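Local coordinates for G protein alpha subunit (Entamoeba histolytica, PDB 4FID) that probably acts as the guanine nucleotide-binding, GTP-hydrolysing alpha subunit of a heterotrimeric G protein, passing signals from membrane receptors, at residues 154-159 with 163-168; 22-27 with 313-318; 13-18 with 143-148. One frame throughout, in Å; residues are numbered along the deposited sequence.

Interaction 1. Residues 154-159 with 163-168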
loop_
_atom_site.group_PDB
_atom_site.type_symbol
_atom_site.label_atom_id
_atom_site.label_comp_id
_atom_site.label_asym_id
_atom_site.label_seq_id
_atom_site.Cartn_x
_atom_site.Cartn_y
_atom_site.Cartn_z
ATOM N N TYR A 154 2.814 13.639 11.749
ATOM C CA TYR A 154 4.206 14.056 11.921
ATOM C C TYR A 154 4.663 15.146 10.976
ATOM O O TYR A 154 3.967 15.510 10.029
ATOM C CB TYR A 154 5.217 12.903 11.947
ATOM C CG TYR A 154 4.936 11.730 11.043
ATOM C CD1 TYR A 154 5.192 11.790 9.680
ATOM C CD2 TYR A 154 4.468 10.530 11.573
ATOM C CE1 TYR A 154 4.955 10.696 8.870
ATOM C CE2 TYR A 154 4.229 9.437 10.776
ATOM C CZ TYR A 154 4.471 9.522 9.432
ATOM O OH TYR A 154 4.221 8.416 8.661
ATOM N N ASP A 155 5.841 15.677 11.275
ATOM C CA ASP A 155 6.412 16.763 10.509
ATOM C C ASP A 155 7.643 16.280 9.767
ATOM O O ASP A 155 8.399 15.453 10.275
ATOM C CB ASP A 155 6.782 17.915 11.440
ATOM C CG ASP A 155 5.639 18.312 12.341
ATOM O OD1 ASP A 155 4.698 18.997 11.877
ATOM O OD2 ASP A 155 5.668 17.914 13.515
ATOM N N PHE A 156 7.809 16.782 8.549
ATOM C CA PHE A 156 9.063 16.665 7.827
ATOM C C PHE A 156 9.413 18.019 7.200
ATOM O O PHE A 156 8.715 19.014 7.416
ATOM C CB PHE A 156 9.005 15.548 6.781
ATOM C CG PHE A 156 7.759 15.551 5.951
ATOM C CD1 PHE A 156 6.578 15.034 6.449
ATOM C CD2 PHE A 156 7.769 16.057 4.663
ATOM C CE1 PHE A 156 5.421 15.041 5.677
ATOM C CE2 PHE A 156 6.617 16.061 3.886
ATOM C CZ PHE A 156 5.445 15.554 4.393
ATOM N N VAL A 157 10.518 18.054 6.460
ATOM C CA VAL A 157 10.930 19.235 5.712
ATOM C C VAL A 157 11.259 18.757 4.309
ATOM O O VAL A 157 11.770 17.659 4.137
ATOM C CB VAL A 157 12.189 19.902 6.327
ATOM C CG1 VAL A 157 12.871 20.801 5.310
ATOM C CG2 VAL A 157 11.838 20.695 7.579
ATOM N N VAL A 158 10.939 19.552 3.300
ATOM C CA VAL A 158 11.377 19.231 1.947
ATOM C C VAL A 158 11.905 20.481 1.238
ATOM O O VAL A 158 11.175 21.458 1.043
ATOM C CB VAL A 158 10.293 18.477 1.116
ATOM C CG1 VAL A 158 8.926 19.092 1.305
ATOM C CG2 VAL A 158 10.670 18.425 -0.365
ATOM N N LYS A 159 13.191 20.439 0.889
ATOM C CA LYS A 159 13.869 21.571 0.274
ATOM C C LYS A 159 13.669 22.833 1.116
ATOM O O LYS A 159 13.350 23.906 0.598
ATOM C CB LYS A 159 13.381 21.770 -1.164
ATOM C CG LYS A 159 14.238 22.713 -2.001
ATOM C CD LYS A 159 13.817 22.701 -3.472
ATOM C CE LYS A 159 14.453 23.854 -4.251
ATOM N NZ LYS A 159 15.937 23.827 -4.174
ATOM N N PHE A 163 6.562 20.744 6.510
ATOM C CA PHE A 163 5.318 20.041 6.235
ATOM C C PHE A 163 4.770 19.313 7.465
ATOM O O PHE A 163 5.518 18.866 8.331
ATOM C CB PHE A 163 5.502 19.047 5.095
ATOM C CG PHE A 163 5.486 19.675 3.744
ATOM C CD1 PHE A 163 4.407 19.506 2.905
ATOM C CD2 PHE A 163 6.554 20.449 3.311
ATOM C CE1 PHE A 163 4.395 20.094 1.644
ATOM C CE2 PHE A 163 6.546 21.038 2.056
ATOM C CZ PHE A 163 5.470 20.860 1.223
ATOM N N HIS A 164 3.450 19.211 7.537
ATOM C CA HIS A 164 2.809 18.444 8.594
ATOM C C HIS A 164 1.869 17.430 7.951
ATOM O O HIS A 164 1.018 17.782 7.122
ATOM C CB HIS A 164 2.072 19.356 9.566
ATOM C CG HIS A 164 1.397 18.628 10.679
ATOM N ND1 HIS A 164 2.081 18.132 11.769
ATOM C CD2 HIS A 164 0.093 18.317 10.881
ATOM C CE1 HIS A 164 1.230 17.541 12.589
ATOM N NE2 HIS A 164 0.014 17.642 12.075
ATOM N N LEU A 165 2.045 16.166 8.319
ATOM C CA LEU A 165 1.374 15.074 7.636
ATOM C C LEU A 165 0.353 14.489 8.601
ATOM O O LEU A 165 0.706 14.131 9.729
ATOM C CB LEU A 165 2.417 14.025 7.201
ATOM C CG LEU A 165 2.102 12.884 6.213
ATOM C CD1 LEU A 165 1.224 11.834 6.846
ATOM C CD2 LEU A 165 1.444 13.391 4.940
ATOM N N ILE A 166 -0.912 14.426 8.175
ATOM C CA ILE A 166 -1.968 13.804 8.967
ATOM C C ILE A 166 -2.440 12.555 8.270
ATOM O O ILE A 166 -3.047 12.635 7.204
ATOM C CB ILE A 166 -3.177 14.729 9.130
ATOM C CG1 ILE A 166 -2.736 16.069 9.739
ATOM C CG2 ILE A 166 -4.309 14.013 9.957
ATOM C CD1 ILE A 166 -3.754 17.167 9.605
ATOM N N ASP A 167 -2.150 11.397 8.862
ATOM C CA ASP A 167 -2.515 10.100 8.270
ATOM C C ASP A 167 -3.801 9.578 8.914
ATOM O O ASP A 167 -3.793 9.135 10.063
ATOM C CB ASP A 167 -1.360 9.106 8.438
ATOM C CG ASP A 167 -1.686 7.714 7.934
ATOM O OD1 ASP A 167 -0.862 6.811 8.184
ATOM O OD2 ASP A 167 -2.746 7.500 7.299
ATOM N N VAL A 168 -4.909 9.654 8.183
ATOM C CA VAL A 168 -6.203 9.259 8.736
ATOM C C VAL A 168 -6.535 7.809 8.402
ATOM O O VAL A 168 -6.738 7.477 7.248
ATOM C CB VAL A 168 -7.347 10.145 8.211
ATOM C CG1 VAL A 168 -8.620 9.822 8.954
ATOM C CG2 VAL A 168 -7.013 11.621 8.352
#
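Tyr154 and Leu165 and, two residues further along, Phe156 and Phe163 are the hydrogen-bonded pairs of an antiparallel beta hairpin, strands 152-157 and 162-167, at the edge of the Ras-like domain's mixed sheet. Each pair is closed by two backbone bonds. Leu165 N reaches Tyr154 O at 2.7 Å and Tyr154 N reaches Leu165 O at 3.0 Å; in the next ring Phe163 N to Phe156 O is 2.9 Å and Phe156 N to Phe163 O 3.1 Å. Between them lies the non-hydrogen-bonded pair Asp155-His164, where the CA atoms are nearest.

The polar side chains meet on the face that carries Asp155 and His164. His164 ND1 donates to Asp155 OD1 over 2.8 Å. The acceptor lies almost in the imidazole plane, but the donor comes in from above the carboxylate, 46° out of its plane. His164 NE2 is hydrogen-bonded in turn to Glu153, so both ring nitrogens are held by carboxylates, which would probably raise the tendency of the imidazole to carry a second proton.

The apolar side chains lie on the other face, turned toward helices 18-28 and 312-332. Tyr154 reaches the first of these, its hydroxyl bonding to the carbonyl of Ala22. With CG between its backbone N and carbonyl carbon (chi1 46°), Phe156 folds its ring over toward the neighbouring strand, where it is gripped in two ways: Phe163 CB sits over one face, a CH-pi contact 3.7 Å from the centroid, while Leu165 CB meets the rim near the ring plane. The two phenylalanine rings are nearly parallel, with planes 12° apart, yet slid so far that they barely overlap. The edge contact is made by Phe156 CE1, which lies 3.5 Å from Leu165 CB.

Interaction 2. Residues 22-27 with 313-318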
loop_
_atom_site.group_PDB
_atom_site.type_symbol
_atom_site.label_atom_id
_atom_site.label_comp_id
_atom_site.label_asym_id
_atom_site.label_seq_id
_atom_site.Cartn_x
_atom_site.Cartn_y
_atom_site.Cartn_z
ATOM N N ALA A 22 3.224 7.061 4.060
ATOM C CA ALA A 22 3.539 7.868 5.234
ATOM C C ALA A 22 4.872 7.489 5.892
ATOM O O ALA A 22 5.623 8.359 6.341
ATOM C CB ALA A 22 2.407 7.793 6.245
ATOM N N LYS A 23 5.158 6.197 5.969
ATOM C CA LYS A 23 6.453 5.756 6.478
ATOM C C LYS A 23 7.568 6.183 5.522
ATOM O O LYS A 23 8.659 6.563 5.932
ATOM C CB LYS A 23 6.474 4.238 6.662
ATOM C CG LYS A 23 5.866 3.771 7.958
ATOM C CD LYS A 23 5.654 2.280 7.942
ATOM C CE LYS A 23 4.757 1.852 9.094
ATOM N NZ LYS A 23 3.965 0.636 8.739
ATOM N N GLN A 24 7.266 6.135 4.240
ATOM C CA GLN A 24 8.238 6.468 3.223
ATOM C C GLN A 24 8.655 7.931 3.301
ATOM O O GLN A 24 9.810 8.267 3.049
ATOM C CB GLN A 24 7.671 6.142 1.839
ATOM C CG GLN A 24 8.712 6.044 0.768
ATOM C CD GLN A 24 9.642 4.866 0.953
ATOM O OE1 GLN A 24 9.374 3.762 0.468
ATOM N NE2 GLN A 24 10.761 5.098 1.639
ATOM N N LEU A 25 7.717 8.802 3.660
ATOM C CA LEU A 25 8.002 10.235 3.747
ATOM C C LEU A 25 8.734 10.538 5.034
ATOM O O LEU A 25 9.554 11.459 5.079
ATOM C CB LEU A 25 6.714 11.066 3.679
ATOM C CG LEU A 25 5.956 11.036 2.347
ATOM C CD1 LEU A 25 4.578 11.657 2.493
ATOM C CD2 LEU A 25 6.765 11.737 1.270
ATOM N N LYS A 26 8.433 9.779 6.089
ATOM C CA LYS A 26 9.207 9.926 7.318
ATOM C C LYS A 26 10.653 9.493 7.071
ATOM O O LYS A 26 11.573 10.142 7.575
ATOM C CB LYS A 26 8.605 9.165 8.503
ATOM C CG LYS A 26 8.921 9.810 9.846
ATOM C CD LYS A 26 8.612 8.897 11.040
ATOM C CE LYS A 26 8.984 9.579 12.374
ATOM N NZ LYS A 26 9.007 8.679 13.562
ATOM N N ILE A 27 10.856 8.419 6.297
ATOM C CA ILE A 27 12.218 7.987 5.976
ATOM C C ILE A 27 12.932 9.050 5.135
ATOM O O ILE A 27 14.079 9.396 5.400
ATOM C CB ILE A 27 12.317 6.634 5.193
ATOM C CG1 ILE A 27 11.706 5.445 5.945
ATOM C CG2 ILE A 27 13.760 6.329 4.927
ATOM C CD1 ILE A 27 12.162 5.365 7.339
ATOM N N SER A 313 12.779 5.891 -3.991
ATOM C CA SER A 313 13.127 6.747 -5.107
ATOM C C SER A 313 11.893 7.296 -5.839
ATOM O O SER A 313 11.814 8.493 -6.106
ATOM C CB SER A 313 14.019 5.975 -6.072
ATOM O OG SER A 313 14.677 6.859 -6.945
ATOM N N ASN A 314 10.940 6.420 -6.159
ATOM C CA ASN A 314 9.672 6.829 -6.757
ATOM C C ASN A 314 8.881 7.813 -5.880
ATOM O O ASN A 314 8.437 8.849 -6.351
ATOM C CB ASN A 314 8.812 5.597 -7.069
ATOM C CG ASN A 314 7.532 5.940 -7.837
ATOM O OD1 ASN A 314 6.430 5.886 -7.294
ATOM N ND2 ASN A 314 7.681 6.288 -9.100
ATOM N N ILE A 315 8.697 7.500 -4.605
ATOM C CA ILE A 315 7.945 8.415 -3.744
ATOM C C ILE A 315 8.627 9.779 -3.554
ATOM O O ILE A 315 7.945 10.801 -3.458
ATOM C CB ILE A 315 7.622 7.803 -2.365
ATOM C CG1 ILE A 315 6.703 6.594 -2.516
ATOM C CG2 ILE A 315 7.000 8.848 -1.459
ATOM C CD1 ILE A 315 5.517 6.843 -3.440
ATOM N N LYS A 316 9.962 9.799 -3.505
ATOM C CA LYS A 316 10.704 11.068 -3.446
ATOM C C LYS A 316 10.450 11.928 -4.686
ATOM O O LYS A 316 10.062 13.083 -4.584
ATOM C CB LYS A 316 12.209 10.831 -3.273
ATOM C CG LYS A 316 13.015 12.060 -2.816
ATOM C CD LYS A 316 14.495 11.966 -3.228
ATOM C CE LYS A 316 15.374 12.965 -2.443
ATOM N NZ LYS A 316 16.832 13.046 -2.884
ATOM N N ARG A 317 10.652 11.356 -5.863
ATOM C CA ARG A 317 10.438 12.094 -7.098
ATOM C C ARG A 317 8.995 12.596 -7.179
ATOM O O ARG A 317 8.752 13.754 -7.517
ATOM C CB ARG A 317 10.829 11.235 -8.305
ATOM C CG ARG A 317 10.454 11.787 -9.656
ATOM C CD ARG A 317 10.694 10.751 -10.747
ATOM N NE ARG A 317 10.057 9.462 -10.455
ATOM C CZ ARG A 317 10.100 8.387 -11.252
ATOM N NH1 ARG A 317 10.749 8.424 -12.416
ATOM N NH2 ARG A 317 9.495 7.264 -10.889
ATOM N N VAL A 318 8.045 11.737 -6.822
ATOM C CA VAL A 318 6.631 12.084 -6.922
ATOM C C VAL A 318 6.142 13.120 -5.904
ATOM O O VAL A 318 5.367 14.017 -6.237
ATOM C CB VAL A 318 5.740 10.845 -6.847
ATOM C CG1 VAL A 318 4.292 11.260 -6.752
ATOM C CG2 VAL A 318 5.967 9.988 -8.063
#
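Gln24 and Ile315 point their CB atoms at each other across two helices, and what meets is aliphatic on both sides. Gln24 CG, the second methylene of the side chain, rests 3.8 Å from Ile315 CB. It faces the branch point of the isoleucine, with CG1 and CG2 both at similar range. That position follows from the first torsion of Gln24, which holds CG anti to the backbone N (chi1 -162°); the chain then bends at chi2, so it is the bend, and not an extended arm, that lies against Ile315.

Helix 18-28 is the one that follows the P-loop, and helix 312-332 is the long C-terminal helix of the Ras-like domain. In G-alpha proteins generally, this C-terminal helix is the main receptor-binding element, and its packing on the helix after the P-loop is one of the paths linking receptor to nucleotide. The contact here is consistent with that arrangement: Ile315 is about 7 Å from the bound GDP and about 5 Å from the side chain of Ala309, a residue of the nucleotide site, nearest atoms in both cases.

Leu25 takes part from the next position along its helix. Its side chain lies at about a right angle to that of Ile315, and a single methyl of each does the touching, Leu25 CD2 to Ile315 CG2 at 4.0 Å. CG2 is the branch of Ile315 anti to the backbone N, and it is also within 4.0 Å of Gln24 CG, placing it between the two neighbours. Ile21 and Leu28 of helix 18-28 and Thr307 of strand 301-307 also touch Ile315.

Interaction 3. Residues 13-18 with 143-148. With GDP (guanosine-5'-diphosphate), chain C.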
loop_
_atom_site.group_PDB
_atom_site.type_symbol
_atom_site.label_atom_id
_atom_site.label_comp_id
_atom_site.label_asym_id
_atom_site.label_seq_id
_atom_site.Cartn_x
_atom_site.Cartn_y
_atom_site.Cartn_z
ATOM N N SER A 13 -8.788 4.030 1.165
ATOM C CA SER A 13 -9.390 2.798 1.648
ATOM C C SER A 13 -8.320 1.962 2.317
ATOM O O SER A 13 -7.187 2.424 2.527
ATOM C CB SER A 13 -10.017 2.016 0.502
ATOM O OG SER A 13 -11.070 2.767 -0.073
ATOM N N GLY A 14 -8.684 0.736 2.664
ATOM C CA GLY A 14 -7.745 -0.175 3.282
ATOM C C GLY A 14 -6.928 -0.906 2.241
ATOM O O GLY A 14 -7.451 -1.324 1.201
ATOM N N GLU A 15 -5.639 -1.063 2.528
ATOM C CA GLU A 15 -4.717 -1.741 1.622
ATOM C C GLU A 15 -4.540 -0.952 0.346
ATOM O O GLU A 15 -4.358 -1.517 -0.724
ATOM C CB GLU A 15 -5.186 -3.164 1.307
ATOM C CG GLU A 15 -4.583 -4.231 2.208
ATOM C CD GLU A 15 -5.537 -5.379 2.436
ATOM O OE1 GLU A 15 -5.090 -6.551 2.433
ATOM O OE2 GLU A 15 -6.742 -5.099 2.611
ATOM N N SER A 16 -4.610 0.361 0.473
ATOM C CA SER A 16 -4.293 1.243 -0.619
ATOM C C SER A 16 -2.796 1.543 -0.605
ATOM O O SER A 16 -2.241 2.066 -1.568
ATOM C CB SER A 16 -5.067 2.531 -0.445
ATOM O OG SER A 16 -4.951 2.973 0.889
ATOM N N GLY A 17 -2.150 1.199 0.502
ATOM C CA GLY A 17 -0.755 1.515 0.723
ATOM C C GLY A 17 -0.516 2.926 1.247
ATOM O O GLY A 17 0.606 3.423 1.181
ATOM N N LYS A 18 -1.542 3.583 1.786
ATOM C CA LYS A 18 -1.353 4.969 2.238
ATOM C C LYS A 18 -0.440 5.052 3.454
ATOM O O LYS A 18 0.286 6.043 3.645
ATOM C CB LYS A 18 -2.698 5.666 2.472
ATOM C CG LYS A 18 -3.089 5.908 3.900
ATOM C CD LYS A 18 -4.560 6.390 3.977
ATOM C CE LYS A 18 -5.364 5.584 4.992
ATOM N NZ LYS A 18 -4.482 5.081 6.105
ATOM N N HIS A 143 7.947 -2.744 3.810
ATOM C CA HIS A 143 7.321 -3.885 3.140
ATOM C C HIS A 143 6.367 -4.676 4.010
ATOM O O HIS A 143 5.566 -5.464 3.505
ATOM C CB HIS A 143 8.376 -4.838 2.588
ATOM C CG HIS A 143 9.065 -4.321 1.377
ATOM N ND1 HIS A 143 10.194 -3.528 1.443
ATOM C CD2 HIS A 143 8.792 -4.485 0.063
ATOM C CE1 HIS A 143 10.584 -3.223 0.216
ATOM N NE2 HIS A 143 9.753 -3.794 -0.637
ATOM N N ASN A 144 6.449 -4.496 5.313
ATOM C CA ASN A 144 5.609 -5.308 6.169
ATOM C C ASN A 144 4.203 -4.770 6.303
ATOM O O ASN A 144 3.974 -3.566 6.304
ATOM C CB ASN A 144 6.218 -5.512 7.539
ATOM C CG ASN A 144 5.551 -6.637 8.285
ATOM O OD1 ASN A 144 5.464 -7.748 7.761
ATOM N ND2 ASN A 144 5.058 -6.364 9.509
ATOM N N ARG A 145 3.257 -5.688 6.425
ATOM C CA ARG A 145 1.870 -5.319 6.615
ATOM C C ARG A 145 1.591 -4.948 8.074
ATOM O O ARG A 145 1.846 -5.742 8.983
ATOM C CB ARG A 145 0.978 -6.471 6.148
ATOM C CG ARG A 145 1.434 -7.052 4.809
ATOM C CD ARG A 145 0.263 -7.496 3.945
ATOM N NE ARG A 145 -0.078 -6.552 2.880
ATOM C CZ ARG A 145 -1.188 -6.628 2.148
ATOM N NH1 ARG A 145 -2.063 -7.602 2.373
ATOM N NH2 ARG A 145 -1.433 -5.730 1.201
ATOM N N THR A 146 1.101 -3.730 8.299
ATOM C CA THR A 146 0.574 -3.356 9.615
ATOM C C THR A 146 -0.792 -2.697 9.491
ATOM O O THR A 146 -1.101 -2.078 8.471
ATOM C CB THR A 146 1.509 -2.402 10.406
ATOM O OG1 THR A 146 1.878 -1.293 9.578
ATOM C CG2 THR A 146 2.753 -3.127 10.880
ATOM N N LYS A 147 -1.603 -2.840 10.537
ATOM C CA LYS A 147 -2.898 -2.173 10.611
ATOM C C LYS A 147 -2.775 -0.855 11.361
ATOM O O LYS A 147 -2.657 -0.852 12.584
ATOM C CB LYS A 147 -3.903 -3.053 11.349
ATOM C CG LYS A 147 -4.185 -4.383 10.694
ATOM C CD LYS A 147 -5.085 -5.224 11.582
ATOM C CE LYS A 147 -5.297 -6.614 11.009
ATOM N NZ LYS A 147 -5.993 -7.501 11.980
ATOM N N THR A 148 -2.802 0.266 10.646
ATOM C CA THR A 148 -2.771 1.554 11.331
ATOM C C THR A 148 -4.184 2.009 11.700
ATOM O O THR A 148 -4.847 2.698 10.922
ATOM C CB THR A 148 -1.998 2.665 10.537
ATOM O OG1 THR A 148 -2.808 3.191 9.478
ATOM C CG2 THR A 148 -0.681 2.125 9.977
HETATM P PB GDP C . -3.165 1.237 4.835
HETATM O O1B GDP C . -2.624 1.253 6.242
HETATM O O2B GDP C . -4.567 0.675 4.850
HETATM O O3B GDP C . -3.189 2.664 4.344
HETATM O O3A GDP C . -2.265 0.322 3.832
HETATM P PA GDP C . -0.762 -0.211 4.164
HETATM O O1A GDP C . 0.267 0.889 4.006
HETATM O O2A GDP C . -0.681 -0.813 5.556
HETATM O "O5'" GDP C . -0.525 -1.387 3.076
HETATM C "C5'" GDP C . -0.219 -2.716 3.511
HETATM C "C4'" GDP C . 0.700 -3.464 2.533
HETATM O "O4'" GDP C . 0.679 -2.901 1.214
HETATM C "C3'" GDP C . 2.158 -3.483 2.994
HETATM O "O3'" GDP C . 2.619 -4.847 3.087
HETATM C "C2'" GDP C . 2.916 -2.702 1.929
HETATM O "O2'" GDP C . 4.250 -3.211 1.747
HETATM C "C1'" GDP C . 2.014 -2.851 0.700
HETATM N N9 GDP C . 2.197 -1.759 -0.301
HETATM C C8 GDP C . 1.835 -0.461 -0.198
HETATM N N7 GDP C . 2.164 0.234 -1.322
HETATM C C5 GDP C . 2.748 -0.629 -2.174
HETATM C C6 GDP C . 3.344 -0.574 -3.535
HETATM O O6 GDP C . 3.375 0.487 -4.184
HETATM N N1 GDP C . 3.857 -1.695 -4.054
HETATM C C2 GDP C . 3.833 -2.867 -3.389
HETATM N N2 GDP C . 4.358 -3.961 -3.985
HETATM N N3 GDP C . 3.305 -3.000 -2.144
HETATM C C4 GDP C . 2.761 -1.938 -1.500
#
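Glu15 and Arg145 form a salt bridge, OE1 to NH1 at 3.2 Å, that runs past the ribose of GDP. As a hydrogen bond it is weak, bent to 124° at the hydrogen, and the side chains cross at about a right angle with the carboxylate and guanidinium planes 52° apart. Arg145 is held more directly by the nucleotide: NE donates to the ribose O3' at 3.2 Å. Bends at chi2 and chi3 curl the arginine round the sugar, bringing O4' to the guanidinium edge, near its plane.

The other polar contacts belong to the P-loop, of which 13-18 is the greater part, and which wraps the diphosphate. Glu15 N gives a fairly straight bond, 160°, to the beta-phosphate O2B. Gly17 N reaches the bridging O3A only weakly, and Lys18 NZ makes a weak bond to O3B at 3.3 Å while also forming a salt bridge with Asp167. Inside the loop, Ser16 OG donates to Ser13 O at 2.8 Å, pinning the turn across its own backbone. From the 143-148 side, Thr148 presents OG1 toward the beta phosphate but stays 3.8 Å from O1B; it is a predicted magnesium ligand.

Packing adds to these bonds. Gly17, at the N-cap of helix 18-28 and with a positive phi, lays its CA 3.4 Å from GDP C8. Glu15 CG comes 3.6 Å from Arg145 NH2, so the glutamate stem as well as its carboxylate borders the guanidinium.

Between the segments themselves, polar contact comes down to one poorly aligned ionic pair, while each grips GDP through its own bonds. The nucleotide thus does much of the bridging, and the Glu15-Arg145 clasp probably hinders its escape without sealing it in.

In the fold
From the N terminus the chain first lays down 13-18, then 22-27 on the helix that follows. Interaction 3 closes when 143-148 returns to the nucleotide after a long, largely helical excursion. Interaction 2, opened inside that loop, closes only at 313-318, so the two cross. Interaction 1 begins after interaction 3 has closed and is a short hairpin nested within the loop of interaction 2. All three adjoin helix 18-28 or its leading loop: the hairpin touches both that helix and the P-loop lysine, and Lys23 lies against Thr146. Sheet edge, C-terminal helix and nucleotide site are thereby tied together.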